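Local coordinates for protein prolyl-ACP dehydrogenase (Oscillatoria sp., PDB 4IRN) that probably oxidises a prolyl group carried on an acyl carrier protein, using bound FAD, as a step in making the cyanotoxin anatoxin-a, at residues 76-86 and 120-128; 63-72 and 236-245. One frame throughout, in Å; residues are numbered along the deposited sequence.

Contact 1: 76-86 and 120-128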
# COMPACT_ATOMS: atom_id res chain seq x y z
N ALA A 76 8.39 19.49 34.07
CA ALA A 76 8.69 19.80 32.67
C ALA A 76 7.66 20.75 32.07
O ALA A 76 8.03 21.57 31.23
CB ALA A 76 8.79 18.52 31.86
N TRP A 77 6.37 20.66 32.50
CA TRP A 77 5.30 21.56 32.05
C TRP A 77 5.62 22.98 32.51
O TRP A 77 5.56 23.91 31.70
CB TRP A 77 3.93 21.11 32.61
CG TRP A 77 2.76 21.99 32.20
CD1 TRP A 77 2.48 23.24 32.65
CD2 TRP A 77 1.71 21.65 31.28
NE1 TRP A 77 1.34 23.72 32.05
CE2 TRP A 77 0.84 22.77 31.20
CE3 TRP A 77 1.40 20.51 30.51
CZ2 TRP A 77 -0.29 22.79 30.37
CZ3 TRP A 77 0.27 20.53 29.71
CH2 TRP A 77 -0.56 21.65 29.64
N GLN A 78 5.97 23.13 33.82
CA GLN A 78 6.35 24.38 34.47
C GLN A 78 7.55 25.04 33.79
O GLN A 78 7.52 26.23 33.54
CB GLN A 78 6.66 24.14 35.96
CG GLN A 78 5.45 23.89 36.86
CD GLN A 78 5.79 23.27 38.22
OE1 GLN A 78 6.96 23.08 38.59
NE2 GLN A 78 4.79 22.73 38.91
N LYS A 79 8.59 24.25 33.47
CA LYS A 79 9.81 24.71 32.80
C LYS A 79 9.54 25.21 31.38
O LYS A 79 10.13 26.21 30.97
CB LYS A 79 10.90 23.63 32.80
CG LYS A 79 11.61 23.49 34.13
CD LYS A 79 12.79 22.56 34.03
CE LYS A 79 13.49 22.36 35.35
NZ LYS A 79 14.37 23.52 35.67
N CYS A 80 8.63 24.54 30.66
CA CYS A 80 8.20 24.90 29.31
C CYS A 80 7.45 26.23 29.30
O CYS A 80 7.68 27.06 28.42
CB CYS A 80 7.37 23.79 28.68
SG CYS A 80 8.36 22.41 28.04
N SER A 81 6.58 26.46 30.32
CA SER A 81 5.83 27.71 30.49
C SER A 81 6.76 28.88 30.82
O SER A 81 6.52 29.99 30.35
CB SER A 81 4.75 27.56 31.56
OG SER A 81 3.94 28.73 31.61
N GLU A 82 7.83 28.61 31.63
CA GLU A 82 8.86 29.59 32.00
C GLU A 82 9.63 29.99 30.73
O GLU A 82 9.98 31.17 30.58
CB GLU A 82 9.84 28.99 33.02
CG GLU A 82 9.32 28.91 34.45
CD GLU A 82 10.04 27.91 35.34
OE1 GLU A 82 11.28 27.77 35.22
OE2 GLU A 82 9.35 27.28 36.18
N PHE A 83 9.88 29.02 29.82
CA PHE A 83 10.58 29.24 28.55
C PHE A 83 9.72 30.07 27.60
O PHE A 83 10.26 30.89 26.85
CB PHE A 83 11.01 27.91 27.91
CG PHE A 83 11.99 28.05 26.77
CD1 PHE A 83 11.55 28.09 25.45
CD2 PHE A 83 13.37 28.11 27.00
CE1 PHE A 83 12.46 28.22 24.39
CE2 PHE A 83 14.27 28.24 25.94
CZ PHE A 83 13.81 28.29 24.64
N GLY A 84 8.40 29.87 27.68
CA GLY A 84 7.41 30.60 26.91
C GLY A 84 6.58 29.80 25.94
O GLY A 84 5.79 30.40 25.21
N VAL A 85 6.72 28.46 25.92
CA VAL A 85 6.02 27.54 25.00
C VAL A 85 4.53 27.87 24.86
O VAL A 85 4.07 28.17 23.75
CB VAL A 85 6.25 26.03 25.30
CG1 VAL A 85 5.63 25.16 24.22
CG2 VAL A 85 7.74 25.71 25.44
N HIS A 86 3.80 27.86 25.98
CA HIS A 86 2.36 28.13 26.04
C HIS A 86 1.97 29.49 25.46
O HIS A 86 0.93 29.58 24.80
CB HIS A 86 1.86 28.00 27.48
CG HIS A 86 2.21 26.69 28.13
ND1 HIS A 86 3.52 26.33 28.38
CD2 HIS A 86 1.40 25.70 28.56
CE1 HIS A 86 3.47 25.14 28.96
NE2 HIS A 86 2.21 24.72 29.08
N LEU A 120 3.63 14.64 27.10
CA LEU A 120 3.73 16.02 27.59
C LEU A 120 3.46 16.97 26.43
O LEU A 120 2.65 17.89 26.58
CB LEU A 120 5.12 16.30 28.21
CG LEU A 120 5.42 17.75 28.66
CD1 LEU A 120 4.87 18.04 30.06
CD2 LEU A 120 6.90 18.02 28.62
N ILE A 121 4.09 16.70 25.27
CA ILE A 121 3.93 17.46 24.03
C ILE A 121 2.43 17.52 23.64
O ILE A 121 1.93 18.61 23.33
CB ILE A 121 4.84 16.88 22.91
CG1 ILE A 121 6.34 17.09 23.24
CG2 ILE A 121 4.48 17.49 21.56
CD1 ILE A 121 7.33 16.16 22.47
N PHE A 122 1.73 16.36 23.68
CA PHE A 122 0.30 16.27 23.36
C PHE A 122 -0.54 17.09 24.36
O PHE A 122 -1.42 17.84 23.92
CB PHE A 122 -0.16 14.81 23.26
CG PHE A 122 -1.66 14.58 23.27
CD1 PHE A 122 -2.48 15.13 22.29
CD2 PHE A 122 -2.25 13.80 24.26
CE1 PHE A 122 -3.86 14.94 22.32
CE2 PHE A 122 -3.63 13.58 24.27
CZ PHE A 122 -4.43 14.15 23.31
N ALA A 123 -0.25 16.96 25.67
CA ALA A 123 -0.94 17.66 26.76
C ALA A 123 -0.83 19.19 26.63
O ALA A 123 -1.82 19.90 26.84
CB ALA A 123 -0.37 17.22 28.10
N MET A 124 0.36 19.69 26.24
CA MET A 124 0.62 21.12 26.03
C MET A 124 -0.08 21.66 24.78
O MET A 124 -0.63 22.77 24.82
CB MET A 124 2.13 21.37 25.96
CG MET A 124 2.81 21.45 27.32
SD MET A 124 4.59 21.81 27.30
CE MET A 124 5.20 20.62 26.07
N ASN A 125 -0.06 20.90 23.66
CA ASN A 125 -0.68 21.27 22.39
C ASN A 125 -2.20 21.33 22.50
O ASN A 125 -2.82 22.19 21.87
CB ASN A 125 -0.20 20.38 21.26
CG ASN A 125 1.11 20.88 20.67
OD1 ASN A 125 1.14 21.72 19.77
ND2 ASN A 125 2.22 20.43 21.23
N ALA A 126 -2.78 20.46 23.35
CA ALA A 126 -4.20 20.40 23.66
C ALA A 126 -4.61 21.69 24.36
O ALA A 126 -5.65 22.23 24.05
CB ALA A 126 -4.48 19.21 24.55
N HIS A 127 -3.79 22.15 25.30
CA HIS A 127 -3.94 23.36 26.11
C HIS A 127 -3.82 24.63 25.24
O HIS A 127 -4.66 25.51 25.34
CB HIS A 127 -2.90 23.33 27.25
CG HIS A 127 -2.77 24.61 28.03
ND1 HIS A 127 -3.47 24.80 29.20
CD2 HIS A 127 -2.00 25.69 27.80
CE1 HIS A 127 -3.12 26.00 29.63
NE2 HIS A 127 -2.23 26.57 28.82
N ILE A 128 -2.81 24.69 24.36
CA ILE A 128 -2.58 25.83 23.47
C ILE A 128 -3.64 26.00 22.37
O ILE A 128 -4.31 27.03 22.31
CB ILE A 128 -1.15 25.81 22.86
CG1 ILE A 128 -0.08 25.89 23.96
CG2 ILE A 128 -0.95 26.94 21.86
CD1 ILE A 128 1.25 25.20 23.59

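Contact 2: 63-72 and 236-245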
# COMPACT_ATOMS: atom_id res chain seq x y z
N LEU A 63 11.89 8.37 31.32
CA LEU A 63 10.80 8.03 30.40
C LEU A 63 10.30 6.61 30.40
O LEU A 63 9.11 6.40 30.21
CB LEU A 63 11.04 8.53 28.98
CG LEU A 63 10.17 9.70 28.52
CD1 LEU A 63 10.37 9.92 27.06
CD2 LEU A 63 8.68 9.48 28.77
N ILE A 64 11.19 5.61 30.60
CA ILE A 64 10.78 4.21 30.66
C ILE A 64 9.85 4.03 31.88
O ILE A 64 8.78 3.43 31.75
CB ILE A 64 11.99 3.23 30.64
CG1 ILE A 64 12.77 3.32 29.29
CG2 ILE A 64 11.54 1.78 30.94
CD1 ILE A 64 14.17 2.78 29.29
N LYS A 65 10.22 4.64 33.03
CA LYS A 65 9.46 4.61 34.28
C LYS A 65 8.14 5.40 34.19
O LYS A 65 7.10 4.87 34.58
CB LYS A 65 10.32 5.11 35.45
CG LYS A 65 9.64 5.02 36.80
CD LYS A 65 10.33 5.89 37.82
CE LYS A 65 9.82 5.63 39.21
NZ LYS A 65 10.42 4.39 39.79
N ASN A 66 8.19 6.67 33.72
CA ASN A 66 7.01 7.55 33.59
C ASN A 66 5.94 6.94 32.66
O ASN A 66 4.74 7.03 32.95
CB ASN A 66 7.40 8.94 33.08
CG ASN A 66 7.97 9.88 34.12
OD1 ASN A 66 8.56 9.46 35.13
ND2 ASN A 66 7.84 11.18 33.87
N ASP A 67 6.39 6.31 31.56
CA ASP A 67 5.49 5.66 30.62
C ASP A 67 4.83 4.43 31.27
O ASP A 67 3.61 4.28 31.19
CB ASP A 67 6.23 5.28 29.33
CG ASP A 67 5.38 4.53 28.34
OD1 ASP A 67 4.63 5.18 27.58
OD2 ASP A 67 5.44 3.28 28.33
N LYS A 68 5.64 3.56 31.91
CA LYS A 68 5.19 2.35 32.58
C LYS A 68 4.22 2.67 33.73
O LYS A 68 3.13 2.09 33.82
CB LYS A 68 6.39 1.54 33.08
CG LYS A 68 6.05 0.13 33.56
CD LYS A 68 7.30 -0.59 34.05
CE LYS A 68 7.00 -1.96 34.61
NZ LYS A 68 8.23 -2.67 35.06
N GLU A 69 4.61 3.62 34.60
CA GLU A 69 3.86 4.01 35.79
C GLU A 69 2.76 5.06 35.55
O GLU A 69 1.99 5.35 36.48
CB GLU A 69 4.82 4.44 36.90
CG GLU A 69 5.71 3.31 37.41
CD GLU A 69 6.67 3.69 38.52
OE1 GLU A 69 6.40 4.67 39.26
OE2 GLU A 69 7.71 3.00 38.65
N GLU A 70 2.68 5.61 34.31
CA GLU A 70 1.71 6.64 33.89
C GLU A 70 1.90 7.94 34.68
O GLU A 70 0.97 8.41 35.33
CB GLU A 70 0.26 6.13 33.97
CG GLU A 70 -0.03 4.89 33.14
CD GLU A 70 -1.50 4.66 32.91
OE1 GLU A 70 -2.14 3.99 33.75
OE2 GLU A 70 -2.02 5.15 31.88
N ILE A 71 3.12 8.51 34.63
CA ILE A 71 3.46 9.73 35.37
C ILE A 71 3.51 10.97 34.48
O ILE A 71 4.34 11.05 33.58
CB ILE A 71 4.76 9.56 36.23
CG1 ILE A 71 4.63 8.38 37.23
CG2 ILE A 71 5.14 10.87 36.95
CD1 ILE A 71 5.97 7.81 37.73
N PHE A 72 2.64 11.94 34.77
CA PHE A 72 2.62 13.22 34.07
C PHE A 72 3.75 14.09 34.67
O PHE A 72 3.84 14.20 35.90
CB PHE A 72 1.24 13.91 34.21
CG PHE A 72 1.25 15.38 33.85
CD1 PHE A 72 1.28 15.79 32.52
CD2 PHE A 72 1.28 16.35 34.85
CE1 PHE A 72 1.32 17.15 32.20
CE2 PHE A 72 1.34 17.71 34.52
CZ PHE A 72 1.36 18.10 33.20
N ILE A 236 -7.79 7.39 32.53
CA ILE A 236 -7.93 6.11 31.84
C ILE A 236 -6.59 5.60 31.29
O ILE A 236 -5.83 6.37 30.71
CB ILE A 236 -9.06 6.16 30.77
CG1 ILE A 236 -10.42 6.69 31.33
CG2 ILE A 236 -9.26 4.80 30.09
CD1 ILE A 236 -11.10 5.83 32.54
N SER A 237 -6.30 4.31 31.49
CA SER A 237 -5.09 3.64 31.00
C SER A 237 -5.21 3.38 29.50
O SER A 237 -6.23 2.88 29.02
CB SER A 237 -4.87 2.32 31.73
OG SER A 237 -4.32 2.51 33.02
N LYS A 238 -4.16 3.74 28.75
CA LYS A 238 -4.12 3.59 27.29
C LYS A 238 -2.76 3.08 26.76
O LYS A 238 -1.80 3.00 27.52
CB LYS A 238 -4.54 4.90 26.60
CG LYS A 238 -3.92 6.12 27.21
CD LYS A 238 -4.50 7.40 26.70
CE LYS A 238 -4.36 8.48 27.74
NZ LYS A 238 -2.96 8.67 28.22
N MET A 239 -2.72 2.68 25.47
CA MET A 239 -1.55 2.12 24.77
C MET A 239 -0.29 2.99 24.93
O MET A 239 0.71 2.52 25.48
CB MET A 239 -1.88 1.87 23.29
CG MET A 239 -0.73 1.28 22.51
SD MET A 239 -1.25 0.72 20.89
CE MET A 239 -0.09 -0.52 20.59
N GLY A 240 -0.37 4.21 24.43
CA GLY A 240 0.69 5.21 24.52
C GLY A 240 0.13 6.49 25.09
O GLY A 240 -0.99 6.50 25.59
N MET A 241 0.91 7.59 25.02
CA MET A 241 0.57 8.91 25.57
C MET A 241 0.21 8.79 27.07
O MET A 241 -0.59 9.57 27.59
CB MET A 241 -0.55 9.61 24.77
CG MET A 241 -0.20 9.88 23.32
SD MET A 241 1.15 11.04 23.08
CE MET A 241 1.02 11.35 21.35
N ARG A 242 0.84 7.80 27.75
CA ARG A 242 0.65 7.45 29.17
C ARG A 242 1.08 8.54 30.16
O ARG A 242 0.65 8.52 31.31
CB ARG A 242 1.31 6.09 29.47
CG ARG A 242 0.57 4.93 28.82
CD ARG A 242 1.36 3.64 28.76
NE ARG A 242 1.44 2.95 30.06
CZ ARG A 242 0.53 2.10 30.53
NH1 ARG A 242 -0.57 1.84 29.84
NH2 ARG A 242 0.71 1.52 31.71
N THR A 243 1.88 9.51 29.69
CA THR A 243 2.37 10.63 30.48
C THR A 243 1.42 11.84 30.33
O THR A 243 1.75 12.94 30.78
CB THR A 243 3.84 10.91 30.16
OG1 THR A 243 3.94 11.20 28.77
CG2 THR A 243 4.75 9.73 30.51
N ALA A 244 0.25 11.62 29.71
CA ALA A 244 -0.81 12.61 29.53
C ALA A 244 -2.07 12.06 30.20
O ALA A 244 -2.46 10.93 29.93
CB ALA A 244 -1.07 12.87 28.05
N GLU A 245 -2.66 12.85 31.10
CA GLU A 245 -3.84 12.44 31.87
C GLU A 245 -5.15 12.64 31.10
O GLU A 245 -5.51 13.77 30.76
CB GLU A 245 -3.85 13.12 33.24
CG GLU A 245 -2.87 12.46 34.21
CD GLU A 245 -2.70 13.11 35.58
OE1 GLU A 245 -3.53 13.97 35.95
OE2 GLU A 245 -1.74 12.73 36.28
O HOH W 1 3.47 6.99 26.50

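Contact 1: 76-86 and 120-128
Trp77 lays one face of its indole over Met124, whose CG stands 3.9 Å from the centroid of the six-membered Trp77 ring, a CH-pi contact over the face, displaced toward the rim. The two side chains run past each other in opposite directions; Met124 SD stands higher above the same face, a more distant Met-aromatic contact. With CG anti to the backbone N (chi1 180°), Trp77 reaches away from its own helix and enters as a knob among Leu120, Ala123, Met124 and His127. Its rim fills that hole: CZ3 meets Ala123 CB at 3.7 Å, where a small methyl lets the broad ring come close to the helix backbone. Beyond it, the edge of Trp77 points at the face of His127 in a T-shaped pair, the planes 82° apart. Both helices belong to the helical N-terminal domain of the acyl-CoA dehydrogenase fold, and segments 76-83 and 120-128 cross at -51° with axes 11.2 Å apart, a wide spacing that suits an indole wedged between them. Helix 74-83 ends in a Schellman motif, with Gly84 at positive phi as its C-prime residue and Val85 N bonded to Cys80 O, after which the chain brings His86 back toward helix 118-138. His86 turns its NE2 edge to the Trp77 face that Met124 also covers, and His86 CD2 lies 3.5 Å from His127 CD2. His127 is buried but has polar partners: ND1 is hydrogen-bonded to Ala158 N, which should help to fix the ring that Trp77 meets. The polarisable thioether of Met124 also meets Cys80, SD lying 3.7 Å from Cys80 CB. At the far end Ile128 CG1 packs 3.9 Å from His86 CA.

Contact 2: 63-72 and 236-245
An interdomain junction of the acyl-CoA dehydrogenase fold is formed here, where helix 63-69 of the N-terminal domain meets the loop between strands 230-232 and 249-257 of the middle domain. A type I turn from Met241 to Ala244 presents Arg242 to the C-terminal end of that helix, where carbonyls lack partners from a following helical turn. Arginine suits the place because its flat, multi-donor head can serve several carbonyls at its edge: NE donates to Asp67 O at 2.8 Å, NH2 makes a longer bond of 3.3 Å to Lys68 O, and NH1 turns back to Lys238 O in its own loop. A bend at chi3 (75°) brings the head round to these acceptors, and bonds from all three nitrogens restrict its rotation. Glu70, at positive phi just beyond the helix, lays CG over one guanidinium face, 3.7 Å from Arg242 NH2. Its carboxylate stacks at 16° to that plane, with OE2 well out of it, so that any attraction is probably one of charge alone, with no N-H aimed at OE2. The acid instead accepts from Ser237 OG, which meets Glu70 OE1 on the syn side. Asp67 crosses Arg242 at about a right angle and has its salt bridge with Arg391 of helix 386-395. Lys238, about 4 Å from a bound FAD between side chain and cofactor, turns NZ to Met241 O and Ala244 O, which would help to hold the turn. Its loop also bonds through backbone atoms to a second subunit. Thr243 has a polar and an apolar branch for two tasks: OG1 is bonded to Asp117, while CG2 rests 3.8 Å from Asn66 CB. Beside it, Thr243 O lies at the rim of the Phe72 ring, 3.4 Å from CD1.

Contact 1 lies in the core of the helical N-terminal domain, contact 2 in a partly buried seam between that domain and the middle one; their centres are about 17 Å apart. Chemistry follows place: rings, thioether and methyl groups fill the first, while charged side chains and backbone carbonyls govern the second, which also adjoins another subunit. The two are continuous, since helices 63-69 and 74-83 are successive and Phe72 CZ packs 3.6 Å from Trp77 CE3. From helix 118-138, Phe122, which touches FAD, packs on Met241 and Ala244 of segment 236-245. Along the chain, contact 1 is nested within the loop closed by contact 2.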